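Local coordinates for protein phosphoglycerate dehydrogenase (Lactobacillus plantarum, PDB 3EVT) that probably catalyses the NAD-dependent oxidation of 3-phosphoglycerate to 3-phosphohydroxypyruvate, the first committed step of serine biosynthesis from glycolytic intermediates, at residues Val109-His114 / Met130-Leu135; Gln219-Ile224 / His244-Ala249; Leu5-Thr10 / Gly46-Leu51; Phe64-Ser69 / Val86-Ser91. All coordinates share one frame; numbering follows the deposited sequence.

Contact 1: residues Val109-His114 / Met130-Leu135; sequences VVRGYH and MTTSTL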
loop_
_atom_site.group_PDB
_atom_site.type_symbol
_atom_site.label_atom_id
_atom_site.label_comp_id
_atom_site.label_asym_id
_atom_site.label_seq_id
_atom_site.Cartn_x
_atom_site.Cartn_y
_atom_site.Cartn_z
ATOM N N VAL A 109 -9.403 -6.473 -7.143
ATOM C CA VAL A 109 -9.493 -7.845 -7.634
ATOM C C VAL A 109 -9.168 -8.893 -6.587
ATOM O O VAL A 109 -10.059 -9.636 -6.250
ATOM C CB VAL A 109 -8.676 -8.071 -8.910
ATOM C CG1 VAL A 109 -8.423 -9.610 -9.155
ATOM C CG2 VAL A 109 -9.411 -7.421 -10.094
ATOM N N VAL A 110 -7.948 -8.928 -6.029
ATOM C CA VAL A 110 -7.586 -10.043 -5.127
ATOM C C VAL A 110 -8.300 -10.009 -3.783
ATOM O O VAL A 110 -8.489 -11.059 -3.164
ATOM C CB VAL A 110 -6.059 -10.240 -4.886
ATOM C CG1 VAL A 110 -5.356 -10.429 -6.180
ATOM C CG2 VAL A 110 -5.474 -9.068 -4.070
ATOM N N ARG A 111 -8.679 -8.820 -3.302
ATOM C CA ARG A 111 -9.455 -8.761 -2.032
ATOM C C ARG A 111 -10.948 -8.910 -2.254
ATOM O O ARG A 111 -11.738 -8.909 -1.289
ATOM C CB ARG A 111 -9.107 -7.527 -1.180
ATOM C CG ARG A 111 -7.582 -7.366 -0.939
ATOM C CD ARG A 111 -6.977 -8.645 -0.302
ATOM N NE ARG A 111 -7.620 -8.997 0.938
ATOM C CZ ARG A 111 -7.727 -10.252 1.380
ATOM N NH1 ARG A 111 -7.245 -11.267 0.657
ATOM N NH2 ARG A 111 -8.316 -10.493 2.544
ATOM N N GLY A 112 -11.336 -9.112 -3.519
ATOM C CA GLY A 112 -12.713 -9.526 -3.813
ATOM C C GLY A 112 -13.752 -8.434 -3.991
ATOM O O GLY A 112 -14.970 -8.730 -4.071
ATOM N N TYR A 113 -13.318 -7.173 -4.091
ATOM C CA TYR A 113 -14.252 -6.067 -4.262
ATOM C C TYR A 113 -14.929 -6.139 -5.592
ATOM O O TYR A 113 -16.131 -5.968 -5.663
ATOM C CB TYR A 113 -13.586 -4.693 -3.949
ATOM C CG TYR A 113 -13.671 -4.441 -2.442
ATOM C CD1 TYR A 113 -12.681 -4.904 -1.583
ATOM C CD2 TYR A 113 -14.809 -3.855 -1.887
ATOM C CE1 TYR A 113 -12.803 -4.765 -0.271
ATOM C CE2 TYR A 113 -14.935 -3.700 -0.578
ATOM C CZ TYR A 113 -13.948 -4.174 0.242
ATOM O OH TYR A 113 -14.096 -4.020 1.600
ATOM N N HIS A 114 -14.201 -6.467 -6.654
ATOM C CA HIS A 114 -14.834 -6.559 -7.946
ATOM C C HIS A 114 -15.841 -7.722 -7.957
ATOM O O HIS A 114 -17.010 -7.547 -8.365
ATOM C CB HIS A 114 -13.797 -6.755 -9.054
ATOM C CG HIS A 114 -14.405 -6.917 -10.404
ATOM N ND1 HIS A 114 -15.113 -5.905 -11.020
ATOM C CD2 HIS A 114 -14.450 -7.982 -11.244
ATOM C CE1 HIS A 114 -15.549 -6.334 -12.193
ATOM N NE2 HIS A 114 -15.153 -7.589 -12.357
ATOM N N MET A 130 -15.245 -16.975 -5.619
ATOM C CA MET A 130 -13.842 -16.835 -5.902
ATOM C C MET A 130 -13.111 -16.988 -4.595
ATOM O O MET A 130 -13.713 -16.869 -3.533
ATOM C CB MET A 130 -13.559 -15.480 -6.625
ATOM C CG MET A 130 -14.067 -14.190 -5.929
ATOM S SD MET A 130 -12.998 -13.556 -4.584
ATOM C CE MET A 130 -11.666 -12.955 -5.669
ATOM N N THR A 131 -11.815 -17.284 -4.668
ATOM C CA THR A 131 -10.957 -17.248 -3.504
ATOM C C THR A 131 -10.136 -15.956 -3.525
ATOM O O THR A 131 -9.454 -15.677 -4.499
ATOM C CB THR A 131 -9.961 -18.408 -3.572
ATOM O OG1 THR A 131 -10.693 -19.634 -3.626
ATOM C CG2 THR A 131 -8.990 -18.418 -2.355
ATOM N N THR A 132 -10.202 -15.186 -2.450
ATOM C CA THR A 132 -9.349 -14.025 -2.269
ATOM C C THR A 132 -7.882 -14.420 -2.092
ATOM O O THR A 132 -7.550 -15.568 -1.719
ATOM C CB THR A 132 -9.744 -13.240 -0.996
ATOM O OG1 THR A 132 -9.929 -14.142 0.101
ATOM C CG2 THR A 132 -11.013 -12.430 -1.197
ATOM N N SER A 133 -6.996 -13.454 -2.301
ATOM C CA SER A 133 -5.578 -13.666 -2.056
ATOM C C SER A 133 -5.014 -12.305 -1.648
ATOM O O SER A 133 -5.751 -11.313 -1.635
ATOM C CB SER A 133 -4.924 -14.252 -3.327
ATOM O OG SER A 133 -5.178 -13.428 -4.484
ATOM N N THR A 134 -3.740 -12.245 -1.276
ATOM C CA THR A 134 -3.145 -10.986 -0.850
ATOM C C THR A 134 -2.058 -10.573 -1.844
ATOM O O THR A 134 -1.480 -11.449 -2.519
ATOM C CB THR A 134 -2.492 -11.101 0.572
ATOM O OG1 THR A 134 -1.544 -12.144 0.562
ATOM C CG2 THR A 134 -3.542 -11.406 1.689
ATOM N N LEU A 135 -1.761 -9.278 -1.922
ATOM C CA LEU A 135 -0.561 -8.839 -2.627
ATOM C C LEU A 135 0.731 -9.347 -1.962
ATOM O O LEU A 135 1.700 -9.731 -2.637
ATOM C CB LEU A 135 -0.525 -7.311 -2.752
ATOM C CG LEU A 135 -1.720 -6.704 -3.533
ATOM C CD1 LEU A 135 -1.525 -5.236 -3.735
ATOM C CD2 LEU A 135 -1.890 -7.376 -4.828
#
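Arg111 and Ser133 form the shorter of two hydrogen bonds that fasten a helix end to the loop before the first strand of the NAD-binding Rossmann domain. NH1 of Arg111 donates a hydrogen bond to Ser133 O at 2.7 Å; the acceptor lies in the guanidinium plane, but the donor stands well above the carbonyl plane, 68° out of it. The chain reaches this oxygen because it folds back on itself, bent at both chi2 (-55°) and chi3 (-57°). Its NE bonds to Ser101 of the second subunit, so one guanidinium grips a loop of its own chain and the dimer partner together. Thr134 CG2 lies over one guanidinium face, 3.8 Å from NH1. The second bond runs backbone to backbone, from Ser133 N to Val110 O at 3.0 Å.

Helix 93-110 ends here in a Schellman motif, with Gly112 at positive phi; the same glycine is the N-cap of helix 113-120. With no side chain of its own, it lets the loop come close: Met130, bent at chi2 and chi3, lays its CE 4.0 Å from Gly112 CA. Val110 faces a mixed surface. Its CB meets Ser133 OG, a hydroxyl that also has a weak bond from Gln138, while its CG2 branch meets Leu135 at about a right angle, CG2 to CD2 4.0 Å.

Contact 2: residues Gln219-Ile224 / His244-Ala249; sequences QQPMLI and HQLSMA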
loop_
_atom_site.group_PDB
_atom_site.type_symbol
_atom_site.label_atom_id
_atom_site.label_comp_id
_atom_site.label_asym_id
_atom_site.label_seq_id
_atom_site.Cartn_x
_atom_site.Cartn_y
_atom_site.Cartn_z
ATOM N N GLN A 219 1.146 -18.394 -14.494
ATOM C CA GLN A 219 0.388 -18.296 -13.227
ATOM C C GLN A 219 -0.988 -17.705 -13.438
ATOM O O GLN A 219 -1.644 -17.319 -12.487
ATOM C CB GLN A 219 1.100 -17.426 -12.207
ATOM C CG GLN A 219 2.548 -17.779 -11.983
ATOM C CD GLN A 219 2.721 -19.246 -11.666
ATOM O OE1 GLN A 219 1.900 -19.834 -10.955
ATOM N NE2 GLN A 219 3.772 -19.855 -12.220
ATOM N N GLN A 220 -1.423 -17.641 -14.688
ATOM C CA GLN A 220 -2.649 -16.937 -15.072
ATOM C C GLN A 220 -2.718 -15.521 -14.446
ATOM O O GLN A 220 -3.641 -15.194 -13.650
ATOM C CB GLN A 220 -3.880 -17.772 -14.779
ATOM C CG GLN A 220 -3.705 -19.254 -15.155
ATOM C CD GLN A 220 -4.979 -20.117 -14.941
ATOM O OE1 GLN A 220 -5.962 -19.694 -14.334
ATOM N NE2 GLN A 220 -4.944 -21.334 -15.468
ATOM N N PRO A 221 -1.748 -14.668 -14.825
ATOM C CA PRO A 221 -1.614 -13.362 -14.142
ATOM C C PRO A 221 -2.683 -12.336 -14.552
ATOM O O PRO A 221 -3.458 -12.551 -15.477
ATOM C CB PRO A 221 -0.227 -12.883 -14.576
ATOM C CG PRO A 221 -0.172 -13.392 -16.027
ATOM C CD PRO A 221 -0.866 -14.779 -15.993
ATOM N N MET A 222 -2.738 -11.228 -13.820
ATOM C CA MET A 222 -3.622 -10.129 -14.157
ATOM C C MET A 222 -2.792 -9.105 -15.000
ATOM O O MET A 222 -1.626 -8.807 -14.678
ATOM C CB MET A 222 -4.179 -9.517 -12.853
ATOM C CG MET A 222 -5.030 -8.231 -13.014
ATOM S SD MET A 222 -5.671 -7.542 -11.461
ATOM C CE MET A 222 -6.631 -6.233 -12.222
ATOM N N LEU A 223 -3.370 -8.596 -16.089
ATOM C CA LEU A 223 -2.638 -7.654 -16.926
ATOM C C LEU A 223 -3.146 -6.258 -16.670
ATOM O O LEU A 223 -4.365 -6.052 -16.654
ATOM C CB LEU A 223 -2.767 -7.981 -18.423
ATOM C CG LEU A 223 -2.126 -6.903 -19.335
ATOM C CD1 LEU A 223 -0.577 -7.006 -19.305
ATOM C CD2 LEU A 223 -2.630 -7.090 -20.745
ATOM N N ILE A 224 -2.234 -5.298 -16.462
ATOM C CA ILE A 224 -2.669 -3.930 -16.232
ATOM C C ILE A 224 -1.974 -2.993 -17.180
ATOM O O ILE A 224 -0.755 -2.990 -17.241
ATOM C CB ILE A 224 -2.424 -3.479 -14.768
ATOM C CG1 ILE A 224 -3.226 -4.382 -13.797
ATOM C CG2 ILE A 224 -2.829 -1.980 -14.619
ATOM C CD1 ILE A 224 -2.549 -4.682 -12.565
ATOM N N HIS A 244 -8.035 -18.643 -20.315
ATOM C CA HIS A 244 -7.450 -18.564 -18.994
ATOM C C HIS A 244 -5.956 -18.525 -19.008
ATOM O O HIS A 244 -5.335 -19.127 -18.132
ATOM C CB HIS A 244 -7.872 -19.771 -18.184
ATOM C CG HIS A 244 -9.331 -20.051 -18.288
ATOM N ND1 HIS A 244 -10.279 -19.225 -17.724
ATOM C CD2 HIS A 244 -10.016 -21.027 -18.932
ATOM C CE1 HIS A 244 -11.488 -19.693 -17.993
ATOM N NE2 HIS A 244 -11.358 -20.778 -18.736
ATOM N N GLN A 245 -5.363 -17.869 -19.999
ATOM C CA GLN A 245 -3.935 -17.601 -19.963
ATOM C C GLN A 245 -3.720 -16.390 -19.044
ATOM O O GLN A 245 -2.620 -16.162 -18.525
ATOM C CB GLN A 245 -3.402 -17.308 -21.374
ATOM C CG GLN A 245 -2.757 -18.491 -22.079
ATOM C CD GLN A 245 -2.673 -18.330 -23.628
ATOM O OE1 GLN A 245 -3.436 -17.560 -24.249
ATOM N NE2 GLN A 245 -1.738 -19.070 -24.250
ATOM N N LEU A 246 -4.786 -15.606 -18.882
ATOM C CA LEU A 246 -4.806 -14.409 -18.022
ATOM C C LEU A 246 -6.045 -14.530 -17.142
ATOM O O LEU A 246 -7.089 -14.986 -17.614
ATOM C CB LEU A 246 -4.936 -13.134 -18.863
ATOM C CG LEU A 246 -3.795 -12.659 -19.768
ATOM C CD1 LEU A 246 -4.058 -11.251 -20.291
ATOM C CD2 LEU A 246 -2.464 -12.686 -19.042
ATOM N N SER A 247 -5.965 -14.082 -15.888
ATOM C CA SER A 247 -7.170 -14.111 -15.030
ATOM C C SER A 247 -8.066 -12.866 -15.175
ATOM O O SER A 247 -9.279 -12.969 -15.018
ATOM C CB SER A 247 -6.818 -14.301 -13.555
ATOM O OG SER A 247 -5.750 -13.454 -13.151
ATOM N N MET A 248 -7.480 -11.703 -15.482
ATOM C CA MET A 248 -8.190 -10.416 -15.358
ATOM C C MET A 248 -7.335 -9.372 -16.077
ATOM O O MET A 248 -6.109 -9.557 -16.208
ATOM C CB MET A 248 -8.317 -9.977 -13.875
ATOM C CG MET A 248 -9.346 -10.689 -13.027
ATOM S SD MET A 248 -11.130 -10.376 -13.306
ATOM C CE MET A 248 -10.974 -8.627 -13.434
ATOM N N ALA A 249 -7.966 -8.280 -16.511
ATOM C CA ALA A 249 -7.213 -7.119 -17.014
ATOM C C ALA A 249 -7.783 -5.804 -16.477
ATOM O O ALA A 249 -8.964 -5.721 -16.141
ATOM C CB ALA A 249 -7.202 -7.100 -18.484
HETATM O O HOH W 1 -0.777 -18.148 -17.664
#
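The beta-alpha-beta unit made of strand 222-225, helix 234-242 and strand 248-251 brings Gln220 and Pro221 against Ser247 where its two parallel strands begin. Ser247 holds both residues. Its hydroxyl donates to Gln220 O at 2.8 Å, and its backbone N donates to Pro221 O at 3.0 Å, so consecutive carbonyls are held by one residue. The OG reaches its acceptor from the position between backbone N and carbonyl carbon (chi1 46°). Two residues along from Pro221, Leu223 N donates to Met248 O at 2.9 Å, with an angle at the hydrogen of 162°, and Leu223 pairs in parallel with Ala249. Before the strands start, a water accepts a hydrogen bond from Gln220 N and donates one to Gln245 O, linking the two segments; the same oxygen also accepts from Thr217.

The side chains divide between the two faces of the sheet. Leu246 spans two partners with its branches: CD2 lies 3.9 Å from Pro221 CG, and CD1 lies 4.0 Å from Leu223 CB. On the other face Met222 runs out extended, its CG 3.8 Å from Met248 CB, whereas Met248 bends away at chi2 and chi3. Helices 234-242 and 211-215 pack over Leu223 and Leu246, helix 93-110 receives both methionines on Val109, and strand 194-197 lines the remaining flank of strand 222-225.

Contact 3: residues Leu5-Thr10 / Gly46-Leu51; sequences LMAQAT and GNHPLL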
loop_
_atom_site.group_PDB
_atom_site.type_symbol
_atom_site.label_atom_id
_atom_site.label_comp_id
_atom_site.label_asym_id
_atom_site.label_seq_id
_atom_site.Cartn_x
_atom_site.Cartn_y
_atom_site.Cartn_z
ATOM N N LEU A 5 7.699 30.586 8.225
ATOM C CA LEU A 5 7.516 31.584 7.195
ATOM C C LEU A 5 6.732 30.929 6.092
ATOM O O LEU A 5 7.258 30.068 5.413
ATOM C CB LEU A 5 8.863 32.000 6.614
ATOM C CG LEU A 5 8.751 32.986 5.448
ATOM C CD1 LEU A 5 7.993 34.227 5.914
ATOM C CD2 LEU A 5 10.136 33.438 4.998
ATOM N N MET A 6 5.474 31.328 5.937
ATOM C CA MET A 6 4.631 30.895 4.858
ATOM C C MET A 6 4.849 31.708 3.569
ATOM O O MET A 6 4.097 32.595 3.234
ATOM C CB MET A 6 3.206 30.970 5.332
ATOM C CG MET A 6 3.024 30.175 6.635
ATOM S SD MET A 6 3.151 28.373 6.434
ATOM C CE MET A 6 1.556 28.042 5.714
ATOM N N ALA A 7 5.873 31.367 2.806
ATOM C CA ALA A 7 6.080 32.010 1.507
ATOM C C ALA A 7 5.112 31.472 0.408
ATOM O O ALA A 7 4.557 32.258 -0.366
ATOM C CB ALA A 7 7.516 31.912 1.110
ATOM N N GLN A 8 4.849 30.163 0.369
ATOM C CA GLN A 8 3.779 29.624 -0.495
ATOM C C GLN A 8 2.398 29.946 0.091
ATOM O O GLN A 8 2.184 29.743 1.275
ATOM C CB GLN A 8 3.942 28.118 -0.628
ATOM C CG GLN A 8 2.801 27.384 -1.327
ATOM C CD GLN A 8 2.528 27.900 -2.734
ATOM O OE1 GLN A 8 1.359 28.078 -3.148
ATOM N NE2 GLN A 8 3.612 28.142 -3.487
ATOM N N ALA A 9 1.476 30.465 -0.722
ATOM C CA ALA A 9 0.076 30.683 -0.294
ATOM C C ALA A 9 -0.681 29.372 0.051
ATOM O O ALA A 9 -0.370 28.298 -0.466
ATOM C CB ALA A 9 -0.674 31.456 -1.373
ATOM N N THR A 10 -1.680 29.445 0.921
ATOM C CA THR A 10 -2.455 28.240 1.264
ATOM C C THR A 10 -3.938 28.561 1.232
ATOM O O THR A 10 -4.323 29.669 1.511
ATOM C CB THR A 10 -2.136 27.676 2.707
ATOM O OG1 THR A 10 -2.471 28.651 3.696
ATOM C CG2 THR A 10 -0.681 27.303 2.870
ATOM N N GLY A 46 7.988 27.100 1.159
ATOM C CA GLY A 46 8.218 27.784 -0.114
ATOM C C GLY A 46 9.547 28.511 -0.062
ATOM O O GLY A 46 9.942 29.003 0.979
ATOM N N ASN A 47 10.261 28.589 -1.176
ATOM C CA ASN A 47 11.463 29.415 -1.234
ATOM C C ASN A 47 11.067 30.908 -1.297
ATOM O O ASN A 47 9.976 31.234 -1.724
ATOM C CB ASN A 47 12.342 28.958 -2.414
ATOM C CG ASN A 47 13.606 29.825 -2.627
ATOM O OD1 ASN A 47 14.250 30.310 -1.672
ATOM N ND2 ASN A 47 13.979 29.988 -3.902
ATOM N N HIS A 48 11.937 31.789 -0.818
ATOM C CA HIS A 48 11.628 33.201 -0.671
ATOM C C HIS A 48 12.937 33.983 -0.613
ATOM O O HIS A 48 13.980 33.433 -0.269
ATOM C CB HIS A 48 10.828 33.444 0.606
ATOM C CG HIS A 48 10.221 34.821 0.727
ATOM N ND1 HIS A 48 10.911 35.902 1.227
ATOM C CD2 HIS A 48 8.959 35.266 0.484
ATOM C CE1 HIS A 48 10.118 36.963 1.246
ATOM N NE2 HIS A 48 8.923 36.602 0.812
ATOM N N PRO A 49 12.890 35.271 -1.003
ATOM C CA PRO A 49 14.066 36.150 -0.940
ATOM C C PRO A 49 14.685 36.242 0.466
ATOM O O PRO A 49 15.905 36.380 0.576
ATOM C CB PRO A 49 13.496 37.515 -1.372
ATOM C CG PRO A 49 12.418 37.141 -2.368
ATOM C CD PRO A 49 11.795 35.860 -1.807
ATOM N N LEU A 50 13.855 36.160 1.511
ATOM C CA LEU A 50 14.339 36.175 2.897
ATOM C C LEU A 50 15.237 35.013 3.241
ATOM O O LEU A 50 16.029 35.107 4.177
ATOM C CB LEU A 50 13.187 36.201 3.879
ATOM C CG LEU A 50 12.612 37.604 3.946
ATOM C CD1 LEU A 50 11.363 37.583 4.775
ATOM C CD2 LEU A 50 13.675 38.526 4.539
ATOM N N LEU A 51 15.137 33.921 2.491
ATOM C CA LEU A 51 16.039 32.806 2.737
ATOM C C LEU A 51 17.486 33.351 2.819
ATOM O O LEU A 51 18.187 33.156 3.805
ATOM C CB LEU A 51 15.871 31.694 1.673
ATOM C CG LEU A 51 16.723 30.404 1.750
ATOM C CD1 LEU A 51 16.728 29.825 3.174
ATOM C CD2 LEU A 51 16.329 29.316 0.679
#
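Ala7 and His48 make the close part of this contact, while Leu5 and Leu50 meet more loosely beside it. The methyl of Ala7 sits 3.7 Å from His48 CB and equally near CD2, approaching the imidazole obliquely. It also lies 3.8 Å from Gly46 O and 3.8 Å from Asn47 O, so a single carbon fits against three successive residues of the facing chain. Gly46, which has no side chain, brings its CA to 4.2 Å from Gln8 N.

This is the carboxyl edge of a parallel sheet, where the chain leaves adjacent strands 3-6 and 41-45 and, after the second, turns into helix 50-56. His48 serves the turn as a cap. Its ring extends with CG anti to the backbone N (chi1 -169°), and ND1 accepts from Leu50 N at 3.0 Å, almost straight at 174° and close to the ring plane. Pro49 CD rests over one face of the same ring, offset toward the rim.

On the looser side, Leu5 CD2 comes no nearer than 4.3 Å to Leu50 CB and 4.4 Å to His48 CB. No hydrogen bond crosses between the two segments; the backbone hydrogen bonds of Leu5 and Gln8 go instead to strand 41-45. Asn47 is exposed to solvent, and its OD1 accepts a weak bond from His48 N.

Contact 4: residues Phe64-Ser69 / Val86-Ser91; sequences FVQVIS and VVANTS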
loop_
_atom_site.group_PDB
_atom_site.type_symbol
_atom_site.label_atom_id
_atom_site.label_comp_id
_atom_site.label_asym_id
_atom_site.label_seq_id
_atom_site.Cartn_x
_atom_site.Cartn_y
_atom_site.Cartn_z
ATOM N N PHE A 64 14.521 23.920 8.677
ATOM C CA PHE A 64 13.880 23.124 7.629
ATOM C C PHE A 64 13.308 24.048 6.555
ATOM O O PHE A 64 12.492 24.885 6.862
ATOM C CB PHE A 64 12.800 22.191 8.271
ATOM C CG PHE A 64 11.755 21.601 7.285
ATOM C CD1 PHE A 64 12.127 21.081 6.040
ATOM C CD2 PHE A 64 10.412 21.503 7.675
ATOM C CE1 PHE A 64 11.161 20.518 5.158
ATOM C CE2 PHE A 64 9.431 20.930 6.841
ATOM C CZ PHE A 64 9.798 20.463 5.557
ATOM N N VAL A 65 13.753 23.903 5.294
ATOM C CA VAL A 65 13.078 24.582 4.147
ATOM C C VAL A 65 12.307 23.583 3.263
ATOM O O VAL A 65 12.860 22.599 2.792
ATOM C CB VAL A 65 14.079 25.370 3.271
ATOM C CG1 VAL A 65 13.374 25.976 2.051
ATOM C CG2 VAL A 65 14.725 26.476 4.079
ATOM N N GLN A 66 11.024 23.815 3.060
ATOM C CA GLN A 66 10.267 23.014 2.116
ATOM C C GLN A 66 10.054 23.833 0.847
ATOM O O GLN A 66 9.275 24.783 0.876
ATOM C CB GLN A 66 8.873 22.650 2.685
ATOM C CG GLN A 66 7.970 21.962 1.667
ATOM C CD GLN A 66 8.271 20.477 1.476
ATOM O OE1 GLN A 66 8.289 19.702 2.466
ATOM N NE2 GLN A 66 8.512 20.051 0.198
ATOM N N VAL A 67 10.678 23.453 -0.270
ATOM C CA VAL A 67 10.385 24.130 -1.549
ATOM C C VAL A 67 9.189 23.479 -2.253
ATOM O O VAL A 67 8.921 22.288 -2.046
ATOM C CB VAL A 67 11.658 24.279 -2.437
ATOM C CG1 VAL A 67 12.618 25.172 -1.713
ATOM C CG2 VAL A 67 12.374 22.934 -2.647
ATOM N N ILE A 68 8.432 24.264 -3.023
ATOM C CA ILE A 68 7.191 23.763 -3.594
ATOM C C ILE A 68 7.293 23.531 -5.080
ATOM O O ILE A 68 6.321 23.681 -5.792
ATOM C CB ILE A 68 6.001 24.665 -3.294
ATOM C CG1 ILE A 68 6.438 26.138 -3.344
ATOM C CG2 ILE A 68 5.408 24.337 -1.905
ATOM C CD1 ILE A 68 6.043 26.898 -4.645
ATOM N N SER A 69 8.473 23.127 -5.532
ATOM C CA SER A 69 8.630 22.602 -6.871
ATOM C C SER A 69 9.841 21.676 -6.830
ATOM O O SER A 69 10.624 21.769 -5.896
ATOM C CB SER A 69 8.824 23.766 -7.839
ATOM O OG SER A 69 9.602 24.776 -7.213
ATOM N N VAL A 86 17.703 21.110 6.895
ATOM C CA VAL A 86 17.118 20.056 6.032
ATOM C C VAL A 86 16.183 20.670 4.988
ATOM O O VAL A 86 15.515 21.646 5.263
ATOM C CB VAL A 86 16.439 18.834 6.814
ATOM C CG1 VAL A 86 17.480 18.090 7.728
ATOM C CG2 VAL A 86 15.194 19.223 7.566
ATOM N N VAL A 87 16.196 20.108 3.780
ATOM C CA VAL A 87 15.360 20.580 2.689
ATOM C C VAL A 87 14.591 19.411 2.056
ATOM O O VAL A 87 15.120 18.309 1.916
ATOM C CB VAL A 87 16.207 21.311 1.608
ATOM C CG1 VAL A 87 15.306 21.932 0.546
ATOM C CG2 VAL A 87 17.072 22.373 2.264
ATOM N N ALA A 88 13.330 19.655 1.698
ATOM C CA ALA A 88 12.524 18.692 0.934
ATOM C C ALA A 88 11.921 19.456 -0.219
ATOM O O ALA A 88 11.792 20.696 -0.135
ATOM C CB ALA A 88 11.422 18.073 1.773
ATOM N N ASN A 89 11.559 18.717 -1.284
ATOM C CA ASN A 89 10.894 19.274 -2.450
ATOM C C ASN A 89 9.569 18.560 -2.695
ATOM O O ASN A 89 9.022 17.943 -1.776
ATOM C CB ASN A 89 11.825 19.257 -3.660
ATOM C CG ASN A 89 12.061 17.887 -4.173
ATOM O OD1 ASN A 89 11.512 16.911 -3.661
ATOM N ND2 ASN A 89 12.895 17.787 -5.201
ATOM N N THR A 90 9.035 18.687 -3.915
ATOM C CA THR A 90 7.716 18.171 -4.283
ATOM C C THR A 90 7.736 17.191 -5.469
ATOM O O THR A 90 6.800 17.176 -6.274
ATOM C CB THR A 90 6.780 19.318 -4.694
ATOM O OG1 THR A 90 7.522 20.218 -5.529
ATOM C CG2 THR A 90 6.218 20.081 -3.447
ATOM N N SER A 91 8.769 16.375 -5.601
ATOM C CA SER A 91 8.717 15.370 -6.657
ATOM C C SER A 91 7.811 14.170 -6.397
ATOM O O SER A 91 7.311 13.960 -5.284
ATOM C CB SER A 91 10.111 14.897 -7.072
ATOM O OG SER A 91 10.843 14.511 -5.950
#
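Gln66 and Ala88 pair in parallel at the edge of the five-stranded sheet, where strands 64-66 and 86-88 are joined through helix 77-82 as a beta-alpha-beta unit. The glutamine side chain links this ladder to the loops beyond it. Its CB leaves on the face shared with Phe64, Val86 and Ala88; CG stands anti to the backbone N (chi1 173°), and a bend at chi2 (79°) carries the amide across toward the neighbouring strand. CD then lies 4.0 Å from Ala88 CB. At the tip the two atoms part company: OE1 passes Ala88 CB at 3.6 Å and accepts from Asn295 of helix 284-302, whereas NE2 donates to Asn89 O at 2.9 Å and, in a longer but straighter bond, to Val67 O at 3.2 Å. Both acceptors lie near the amide plane, although the donor stands above the carbonyl plane of Asn89. With three bonds shared between its ends, the amide is fixed in rotation.

Beneath it the backbone ladder is regular. Val65 N donates to Val86 O, Ala88 N to Val65 O, and Val67 N to Ala88 O. Phe64 presents its ring edge to Val86 O, and its CB meets Val86 CG2 at 3.9 Å. Past the strands, Asn89 sends ND2 to Ala70 O, tying the loops after both strands together, while Val67 CG2 lies 3.9 Å from Asn89 CB.

How the contacts relate
From the N terminus, contact 3 closes first, bringing the ends of strands 3-6 and 41-45 together across 35 intervening residues. Contact 4 follows, closing the loop from strand 64-66 through helix 77-82 to strand 86-88. These two touch in the same sheet, where Gly46 N probably bonds to Gln66 O. Helix 93-110 then carries the chain across to the NAD-binding domain, and contact 1 joins its far end to the approach to strand 139-143. Contact 2 comes last, closing the loop through helix 234-242 between strands 222-225 and 248-251, and touches contact 1. All four are in series, none nested or crossed; contacts 1 and 4 stand about 38 Å apart between centres, on opposite sides of the chain's centre.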